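Local coordinates for genome polyprotein (Chicken sicinivirus JSY, PDB 6QWT) that probably copies the viral RNA genome as the 3D RNA-dependent RNA polymerase, the C-terminal piece of the polyprotein, at residues 19-24 / 411-416; 224-229 / 337-342; 310-315 / 327-332. One frame throughout, in Å; residues are numbered along the deposited sequence.

Contact 1: residues 19-24 / 411-416; sequences SKLVKS and WTRGGP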
loop_
_atom_site.group_PDB
_atom_site.type_symbol
_atom_site.label_atom_id
_atom_site.label_comp_id
_atom_site.label_asym_id
_atom_site.label_seq_id
_atom_site.Cartn_x
_atom_site.Cartn_y
_atom_site.Cartn_z
ATOM N N SER A 19 -16.918 -11.466 -10.013
ATOM C CA SER A 19 -16.237 -11.457 -8.728
ATOM C C SER A 19 -16.008 -12.876 -8.228
ATOM O O SER A 19 -16.848 -13.761 -8.416
ATOM C CB SER A 19 -17.049 -10.668 -7.699
ATOM O OG SER A 19 -16.451 -10.732 -6.412
ATOM N N LYS A 20 -14.853 -13.088 -7.596
ATOM C CA LYS A 20 -14.564 -14.344 -6.915
ATOM C C LYS A 20 -15.158 -14.401 -5.514
ATOM O O LYS A 20 -15.094 -15.457 -4.874
ATOM C CB LYS A 20 -13.051 -14.567 -6.836
ATOM C CG LYS A 20 -12.327 -14.382 -8.157
ATOM C CD LYS A 20 -11.681 -15.675 -8.625
ATOM C CE LYS A 20 -10.645 -15.409 -9.709
ATOM N NZ LYS A 20 -9.499 -14.600 -9.202
ATOM N N LEU A 21 -15.728 -13.299 -5.030
ATOM C CA LEU A 21 -16.292 -13.254 -3.688
ATOM C C LEU A 21 -17.722 -13.773 -3.721
ATOM O O LEU A 21 -18.574 -13.226 -4.431
ATOM C CB LEU A 21 -16.248 -11.828 -3.141
ATOM C CG LEU A 21 -14.875 -11.297 -2.727
ATOM C CD1 LEU A 21 -14.904 -9.781 -2.571
ATOM C CD2 LEU A 21 -14.419 -11.963 -1.440
ATOM N N VAL A 22 -17.985 -14.834 -2.959
ATOM C CA VAL A 22 -19.313 -15.417 -2.851
ATOM C C VAL A 22 -19.699 -15.465 -1.378
ATOM O O VAL A 22 -18.849 -15.425 -0.486
ATOM C CB VAL A 22 -19.386 -16.822 -3.484
ATOM C CG1 VAL A 22 -19.013 -16.757 -4.965
ATOM C CG2 VAL A 22 -18.470 -17.782 -2.751
ATOM N N LYS A 23 -21.007 -15.536 -1.132
ATOM C CA LYS A 23 -21.511 -15.544 0.235
ATOM C C LYS A 23 -20.981 -16.752 0.999
ATOM O O LYS A 23 -20.950 -17.873 0.484
ATOM C CB LYS A 23 -23.037 -15.546 0.236
ATOM C CG LYS A 23 -23.648 -14.273 -0.333
ATOM C CD LYS A 23 -25.167 -14.315 -0.276
ATOM C CE LYS A 23 -25.776 -13.018 -0.784
ATOM N NZ LYS A 23 -27.264 -13.085 -0.800
ATOM N N SER A 24 -20.552 -16.509 2.230
ATOM C CA SER A 24 -19.964 -17.527 3.087
ATOM C C SER A 24 -21.037 -18.163 3.959
ATOM O O SER A 24 -22.162 -17.670 4.046
ATOM C CB SER A 24 -18.862 -16.898 3.938
ATOM O OG SER A 24 -19.389 -16.344 5.133
ATOM N N TRP A 411 -18.076 -13.457 3.586
ATOM C CA TRP A 411 -17.729 -13.710 2.196
ATOM C C TRP A 411 -16.489 -14.588 2.134
ATOM O O TRP A 411 -15.683 -14.632 3.068
ATOM C CB TRP A 411 -17.488 -12.406 1.425
ATOM C CG TRP A 411 -18.645 -11.463 1.473
ATOM C CD1 TRP A 411 -18.915 -10.545 2.445
ATOM C CD2 TRP A 411 -19.702 -11.350 0.510
ATOM N NE1 TRP A 411 -20.071 -9.863 2.145
ATOM C CE2 TRP A 411 -20.574 -10.340 0.962
ATOM C CE3 TRP A 411 -19.994 -12.004 -0.692
ATOM C CZ2 TRP A 411 -21.718 -9.968 0.257
ATOM C CZ3 TRP A 411 -21.129 -11.633 -1.392
ATOM C CH2 TRP A 411 -21.978 -10.625 -0.914
ATOM N N THR A 412 -16.344 -15.290 1.015
ATOM C CA THR A 412 -15.198 -16.157 0.791
ATOM C C THR A 412 -14.819 -16.115 -0.680
ATOM O O THR A 412 -15.625 -15.755 -1.540
ATOM C CB THR A 412 -15.484 -17.602 1.224
ATOM O OG1 THR A 412 -14.312 -18.402 1.024
ATOM C CG2 THR A 412 -16.635 -18.187 0.418
ATOM N N ARG A 413 -13.570 -16.478 -0.962
ATOM C CA ARG A 413 -13.078 -16.571 -2.329
ATOM C C ARG A 413 -13.032 -18.005 -2.841
ATOM O O ARG A 413 -12.563 -18.233 -3.959
ATOM C CB ARG A 413 -11.689 -15.929 -2.442
ATOM C CG ARG A 413 -11.722 -14.465 -2.862
ATOM C CD ARG A 413 -10.407 -13.766 -2.573
ATOM N NE ARG A 413 -10.615 -12.394 -2.110
ATOM C CZ ARG A 413 -10.703 -11.343 -2.917
ATOM N NH1 ARG A 413 -10.598 -11.505 -4.228
ATOM N NH2 ARG A 413 -10.895 -10.130 -2.416
ATOM N N GLY A 414 -13.500 -18.974 -2.055
ATOM C CA GLY A 414 -13.631 -20.345 -2.505
ATOM C C GLY A 414 -12.718 -21.344 -1.828
ATOM O O GLY A 414 -12.838 -22.545 -2.105
ATOM N N GLY A 415 -11.807 -20.907 -0.963
ATOM C CA GLY A 415 -10.955 -21.829 -0.252
ATOM C C GLY A 415 -11.698 -22.482 0.894
ATOM O O GLY A 415 -12.914 -22.323 1.044
ATOM N N PRO A 416 -10.986 -23.247 1.721
ATOM C CA PRO A 416 -11.601 -23.761 2.955
ATOM C C PRO A 416 -12.003 -22.604 3.855
ATOM O O PRO A 416 -11.175 -21.768 4.227
ATOM C CB PRO A 416 -10.491 -24.616 3.578
ATOM C CG PRO A 416 -9.553 -24.920 2.446
ATOM C CD PRO A 416 -9.602 -23.721 1.551
HETATM O O HOH W 1 -14.872 -18.029 -6.156
#
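The carbonyl oxygen of T412 is held twice by the 19-24 segment. V22 N donates to T412 O over 2.9 Å in a nearly straight bond (169° at the hydrogen), and the CA-H of L21 reaches the same oxygen from 3.4 Å. The return bond, T412 N to V22 O, also measures 2.9 Å, so V22 and T412 form an antiparallel hydrogen-bonded pair. Their CG2 methyls meet on one side of this ribbon, where V420 of helix 417-428 also touches T412. Beyond the pair, K20 O receives the CA-H of R413 and a hydrogen bond from a water that also donates to R413 O, which prolongs the link past the last direct bond.

This two-stranded ribbon joins residues near the N-terminus to the region around helices 402-408 and 417-428. It is consistent with the bridge between N-terminal fingers and thumb that closes the ring of picornaviral polymerases.

On the other side, L21 lays CD2 over one face of the R413 guanidinium, 3.7 Å above its plane and offset toward the rim, while R413 NH2 is bonded to D159 O. W411 has CG anti to its carbonyl carbon (chi1 -56°), which brings the six-membered ring obliquely against the V22-K23 peptide: CE3 lies 3.5 Å from V22 C, and CZ3 is 3.8 Å from K23 CG. The K23 chain runs beside the indole in the same direction; the cation-pi contact of K23 is with Y27, outside the two segments. S24 turns CB against W411 N at 3.5 Å, its hydroxyl bonded to V409 O and A26 N.

Contact 2: residues 224-229 / 337-342; sequences LDYSEV and LYATVP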
loop_
_atom_site.group_PDB
_atom_site.type_symbol
_atom_site.label_atom_id
_atom_site.label_comp_id
_atom_site.label_asym_id
_atom_site.label_seq_id
_atom_site.Cartn_x
_atom_site.Cartn_y
_atom_site.Cartn_z
ATOM N N LEU A 224 5.049 10.288 21.403
ATOM C CA LEU A 224 4.791 10.658 22.788
ATOM C C LEU A 224 5.243 12.068 23.143
ATOM O O LEU A 224 4.658 12.674 24.049
ATOM C CB LEU A 224 5.432 9.637 23.733
ATOM C CG LEU A 224 4.471 8.544 24.231
ATOM C CD1 LEU A 224 5.209 7.502 25.060
ATOM C CD2 LEU A 224 3.335 9.167 25.053
ATOM N N ASP A 225 6.223 12.634 22.427
ATOM C CA ASP A 225 6.566 14.033 22.669
ATOM C C ASP A 225 5.475 15.002 22.221
ATOM O O ASP A 225 5.630 16.213 22.417
ATOM C CB ASP A 225 7.872 14.390 21.959
ATOM C CG ASP A 225 9.097 13.899 22.702
ATOM O OD1 ASP A 225 8.950 13.455 23.858
ATOM O OD2 ASP A 225 10.207 13.944 22.126
ATOM N N TYR A 226 4.383 14.511 21.640
ATOM C CA TYR A 226 3.374 15.350 21.011
ATOM C C TYR A 226 2.045 15.188 21.731
ATOM O O TYR A 226 1.599 14.062 21.974
ATOM C CB TYR A 226 3.225 14.992 19.529
ATOM C CG TYR A 226 4.546 14.944 18.790
ATOM C CD1 TYR A 226 5.324 13.794 18.790
ATOM C CD2 TYR A 226 5.015 16.052 18.096
ATOM C CE1 TYR A 226 6.533 13.749 18.124
ATOM C CE2 TYR A 226 6.221 16.015 17.426
ATOM C CZ TYR A 226 6.976 14.863 17.443
ATOM O OH TYR A 226 8.181 14.824 16.774
ATOM N N SER A 227 1.418 16.316 22.071
ATOM C CA SER A 227 0.092 16.276 22.675
ATOM C C SER A 227 -0.990 15.990 21.645
ATOM O O SER A 227 -2.047 15.449 21.993
ATOM C CB SER A 227 -0.207 17.596 23.383
ATOM O OG SER A 227 -0.207 18.671 22.460
ATOM N N GLU A 228 -0.755 16.345 20.386
ATOM C CA GLU A 228 -1.726 16.154 19.322
ATOM C C GLU A 228 -1.105 15.334 18.201
ATOM O O GLU A 228 -0.001 15.639 17.738
ATOM C CB GLU A 228 -2.236 17.497 18.793
ATOM C CG GLU A 228 -3.397 18.062 19.603
ATOM C CD GLU A 228 -3.871 19.407 19.093
ATOM O OE1 GLU A 228 -5.060 19.520 18.731
ATOM O OE2 GLU A 228 -3.055 20.351 19.057
ATOM N N VAL A 229 -1.812 14.288 17.783
ATOM C CA VAL A 229 -1.417 13.442 16.665
ATOM C C VAL A 229 -2.577 13.413 15.683
ATOM O O VAL A 229 -3.734 13.264 16.094
ATOM C CB VAL A 229 -1.046 12.018 17.125
ATOM C CG1 VAL A 229 -0.567 11.176 15.950
ATOM C CG2 VAL A 229 0.021 12.072 18.214
ATOM N N LEU A 337 0.044 9.226 9.610
ATOM C CA LEU A 337 0.021 9.879 10.904
ATOM C C LEU A 337 1.093 10.960 10.937
ATOM O O LEU A 337 2.195 10.762 10.419
ATOM C CB LEU A 337 0.253 8.887 12.062
ATOM C CG LEU A 337 -0.711 7.714 12.240
ATOM C CD1 LEU A 337 -0.291 6.894 13.461
ATOM C CD2 LEU A 337 -2.128 8.221 12.395
ATOM N N TYR A 338 0.787 12.101 11.554
ATOM C CA TYR A 338 1.805 13.131 11.724
ATOM C C TYR A 338 1.539 13.895 13.011
ATOM O O TYR A 338 0.421 13.908 13.535
ATOM C CB TYR A 338 1.865 14.077 10.514
ATOM C CG TYR A 338 0.807 15.160 10.470
ATOM C CD1 TYR A 338 0.992 16.364 11.138
ATOM C CD2 TYR A 338 -0.359 14.995 9.729
ATOM C CE1 TYR A 338 0.040 17.362 11.093
ATOM C CE2 TYR A 338 -1.315 15.991 9.679
ATOM C CZ TYR A 338 -1.111 17.171 10.364
ATOM O OH TYR A 338 -2.060 18.168 10.317
ATOM N N ALA A 339 2.593 14.527 13.515
ATOM C CA ALA A 339 2.517 15.352 14.707
ATOM C C ALA A 339 3.632 16.382 14.641
ATOM O O ALA A 339 4.758 16.057 14.251
ATOM C CB ALA A 339 2.636 14.500 15.975
ATOM N N THR A 340 3.309 17.618 15.009
ATOM C CA THR A 340 4.277 18.704 15.053
ATOM C C THR A 340 4.129 19.471 16.360
ATOM O O THR A 340 3.066 19.469 16.984
ATOM C CB THR A 340 4.106 19.683 13.878
ATOM O OG1 THR A 340 2.831 20.331 13.977
ATOM C CG2 THR A 340 4.202 18.958 12.541
ATOM N N VAL A 341 5.215 20.123 16.767
ATOM C CA VAL A 341 5.199 21.044 17.900
ATOM C C VAL A 341 5.741 22.386 17.420
ATOM O O VAL A 341 6.936 22.486 17.101
ATOM C CB VAL A 341 6.017 20.506 19.086
ATOM C CG1 VAL A 341 6.082 21.550 20.188
ATOM C CG2 VAL A 341 5.417 19.213 19.614
ATOM N N PRO A 342 4.916 23.442 17.340
ATOM C CA PRO A 342 3.483 23.462 17.663
ATOM C C PRO A 342 2.628 22.676 16.669
ATOM O O PRO A 342 3.064 22.401 15.552
ATOM C CB PRO A 342 3.135 24.953 17.615
ATOM C CG PRO A 342 4.141 25.540 16.685
ATOM C CD PRO A 342 5.405 24.774 16.937
HETATM O O HOH W 2 0.578 17.750 16.058
HETATM O O HOH W 3 1.292 18.569 19.411
#
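The second strand of the palm hairpin that carries the YGDD sequence, residues 335-340, is met here by the loop leading into strand 230-235, with Y226 lying against A339. The methyl of A339 sits over one face of the phenol ring, 3.8 Å from its centroid and 28° off the normal, a CH-pi contact displaced toward the CB end of the ring: CG of Y226 is 3.4 Å from A339 CB. V341 adds its CG2 obliquely, 3.5 Å from Y226 CD2. With Y226 CG anti to the carbonyl carbon (chi1 -50°), the ring extends across the strand, and R328 of the neighbouring strand 327-332 also touches it.

Beside this packing the two backbones are joined through water instead of by direct bonds. One water donates to E228 O over 2.8 Å and accepts from T340 N; another accepts from E228 N and donates to T340 O. Together they serve both backbone polar groups of T340, while the A339 methyl presses on E228 O from 3.4 Å.

In the palm fold of polymerases, strand 230-235 corresponds to motif A and the hairpin to motif C, and their direct pairing is taken up just past the waters, where Y338 and W230 are joined by backbone bonds. V229 lies at this junction, its CG1 3.8 Å from Y338 O and its backbone also bonded to S374.

Where the strand ends, the peptide bond before P342 is cis. The T340 hydroxyl donates to P342 O over 2.6 Å, tilted 26° from the carbonyl plane, and accepts from I344 N. The carboxylate of E228 is bonded to T373 OG1.

Contact 3: residues 310-315 / 327-332; sequences ISLLSA and WRILCY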
loop_
_atom_site.group_PDB
_atom_site.type_symbol
_atom_site.label_atom_id
_atom_site.label_comp_id
_atom_site.label_asym_id
_atom_site.label_seq_id
_atom_site.Cartn_x
_atom_site.Cartn_y
_atom_site.Cartn_z
ATOM N N ILE A 310 7.522 13.833 1.612
ATOM C CA ILE A 310 7.965 15.062 0.955
ATOM C C ILE A 310 6.800 16.032 0.795
ATOM O O ILE A 310 6.921 17.233 1.071
ATOM C CB ILE A 310 8.608 14.740 -0.408
ATOM C CG1 ILE A 310 9.751 13.734 -0.249
ATOM C CG2 ILE A 310 9.077 16.011 -1.096
ATOM C CD1 ILE A 310 11.079 14.337 -0.006
ATOM N N SER A 311 5.655 15.525 0.335
ATOM C CA SER A 311 4.506 16.390 0.081
ATOM C C SER A 311 4.016 17.045 1.366
ATOM O O SER A 311 3.775 18.257 1.404
ATOM C CB SER A 311 3.393 15.584 -0.586
ATOM O OG SER A 311 3.872 14.961 -1.763
ATOM N N LEU A 312 3.869 16.256 2.437
ATOM C CA LEU A 312 3.439 16.811 3.719
ATOM C C LEU A 312 4.415 17.864 4.226
ATOM O O LEU A 312 4.002 18.939 4.677
ATOM C CB LEU A 312 3.286 15.695 4.750
ATOM C CG LEU A 312 2.138 14.709 4.544
ATOM C CD1 LEU A 312 2.409 13.414 5.303
ATOM C CD2 LEU A 312 0.811 15.327 4.971
ATOM N N LEU A 313 5.716 17.570 4.160
ATOM C CA LEU A 313 6.718 18.532 4.604
ATOM C C LEU A 313 6.649 19.821 3.788
ATOM O O LEU A 313 6.829 20.915 4.332
ATOM C CB LEU A 313 8.112 17.908 4.521
ATOM C CG LEU A 313 8.429 16.831 5.565
ATOM C CD1 LEU A 313 9.595 15.959 5.128
ATOM C CD2 LEU A 313 8.720 17.450 6.920
ATOM N N SER A 314 6.373 19.715 2.483
ATOM C CA SER A 314 6.274 20.921 1.664
ATOM C C SER A 314 5.079 21.775 2.076
ATOM O O SER A 314 5.082 22.995 1.865
ATOM C CB SER A 314 6.191 20.557 0.177
ATOM O OG SER A 314 4.884 20.145 -0.187
ATOM N N ALA A 315 4.056 21.154 2.666
ATOM C CA ALA A 315 2.919 21.898 3.195
ATOM C C ALA A 315 3.246 22.535 4.541
ATOM O O ALA A 315 2.899 23.697 4.785
ATOM C CB ALA A 315 1.706 20.973 3.336
ATOM N N TRP A 327 8.933 17.395 14.660
ATOM C CA TRP A 327 7.866 16.796 13.875
ATOM C C TRP A 327 8.179 15.324 13.648
ATOM O O TRP A 327 9.341 14.909 13.688
ATOM C CB TRP A 327 7.687 17.520 12.533
ATOM C CG TRP A 327 8.934 17.559 11.703
ATOM C CD1 TRP A 327 9.894 18.531 11.710
ATOM C CD2 TRP A 327 9.366 16.578 10.752
ATOM N NE1 TRP A 327 10.894 18.219 10.819
ATOM C CE2 TRP A 327 10.593 17.024 10.218
ATOM C CE3 TRP A 327 8.833 15.368 10.298
ATOM C CZ2 TRP A 327 11.294 16.301 9.255
ATOM C CZ3 TRP A 327 9.532 14.652 9.339
ATOM C CH2 TRP A 327 10.748 15.120 8.830
ATOM N N ARG A 328 7.128 14.541 13.413
ATOM C CA ARG A 328 7.278 13.139 13.051
ATOM C C ARG A 328 6.152 12.749 12.107
ATOM O O ARG A 328 4.994 13.106 12.332
ATOM C CB ARG A 328 7.275 12.225 14.282
ATOM C CG ARG A 328 7.156 10.740 13.943
ATOM C CD ARG A 328 7.338 9.871 15.173
ATOM N NE ARG A 328 8.680 9.988 15.735
ATOM C CZ ARG A 328 9.742 9.338 15.269
ATOM N NH1 ARG A 328 9.620 8.523 14.230
ATOM N NH2 ARG A 328 10.927 9.504 15.841
ATOM N N ILE A 329 6.502 12.016 11.052
ATOM C CA ILE A 329 5.543 11.531 10.068
ATOM C C ILE A 329 5.664 10.015 9.983
ATOM O O ILE A 329 6.766 9.465 10.091
ATOM C CB ILE A 329 5.771 12.191 8.688
ATOM C CG1 ILE A 329 5.463 13.690 8.756
ATOM C CG2 ILE A 329 4.912 11.530 7.617
ATOM C CD1 ILE A 329 5.815 14.460 7.487
ATOM N N LEU A 330 4.527 9.337 9.829
ATOM C CA LEU A 330 4.504 7.896 9.602
ATOM C C LEU A 330 3.483 7.602 8.514
ATOM O O LEU A 330 2.300 7.921 8.667
ATOM C CB LEU A 330 4.167 7.126 10.881
ATOM C CG LEU A 330 4.327 5.604 10.811
ATOM C CD1 LEU A 330 5.790 5.209 10.656
ATOM C CD2 LEU A 330 3.731 4.968 12.052
ATOM N N CYS A 331 3.942 6.992 7.425
ATOM C CA CYS A 331 3.150 6.818 6.220
ATOM C C CYS A 331 3.139 5.356 5.799
ATOM O O CYS A 331 4.140 4.645 5.932
ATOM C CB CYS A 331 3.704 7.681 5.072
ATOM S SG CYS A 331 3.430 9.456 5.246
ATOM N N TYR A 332 1.989 4.919 5.287
ATOM C CA TYR A 332 1.875 3.660 4.547
ATOM C C TYR A 332 0.947 3.941 3.369
ATOM O O TYR A 332 -0.273 4.006 3.540
ATOM C CB TYR A 332 1.346 2.519 5.412
ATOM C CG TYR A 332 1.681 1.130 4.875
ATOM C CD1 TYR A 332 2.227 0.152 5.703
ATOM C CD2 TYR A 332 1.452 0.801 3.542
ATOM C CE1 TYR A 332 2.535 -1.111 5.215
ATOM C CE2 TYR A 332 1.760 -0.455 3.047
ATOM C CZ TYR A 332 2.300 -1.405 3.887
ATOM O OH TYR A 332 2.603 -2.653 3.394
#
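L313 drives its CD2 methyl onto the six-membered ring of W327, 3.5 Å from the centroid and only 8° off the normal, a CH-pi contact in which the two side chains cross at about a right angle. This is the palm core of the polymerase: helix 298-316, which corresponds to motif B, packs on strand 327-332, the first strand of the motif C hairpin, at whose end Y332 opens the YGDD sequence. The axes of the two segments approach to 10.2 Å and run at 147° to each other.

W327 takes the rotamer that puts CG between the backbone N and the carbonyl carbon (chi1 57°), and this turns a ring face toward L313. NE1 is bonded to T324 O, which restrains the indole from rotating, while R80 makes a cation-pi contact with it and F322 meets it ring to ring.

I329, two residues along the strand, fits between the successive leucines of the helix. Its CD1 reaches L313 CG at 4.0 Å and L312 CB at 3.9 Å, while its other branch, CG2, meets L312 CD1. All five contacting side chains are buried and the join is wholly apolar; Y353 of helix 346-356 and V336 of the next strand also touch L312, and Y77 of helix 70-81 adjoins L313. At the end of this row toward Y332, the same L312 methyl spans to a second strand residue on this face of the sheet, with L312 CD1 4.1 Å from C331 SG.

Overall arrangement
Contacts 2 and 3 share one sheet and touch directly, their centres 12 Å apart: strands 327-332 and 335-340 are neighbours, probably hydrogen-bonded from L337 N to L330 O (2.8 Å) and from R328 N to A339 O (2.9 Å). Contact 3 packs helix 298-316 on the strand leading into the YGDD turn, which in this family carries catalytic aspartates, while contact 2 lies toward the hairpin's far end. Contact 1 stands on the opposite side of the chain's centre, 42 Å from contact 2 and 38 Å from contact 3 between centres. Its segments enclose both others in sequence, so it ties together chain regions that lie before and after the other two contacts.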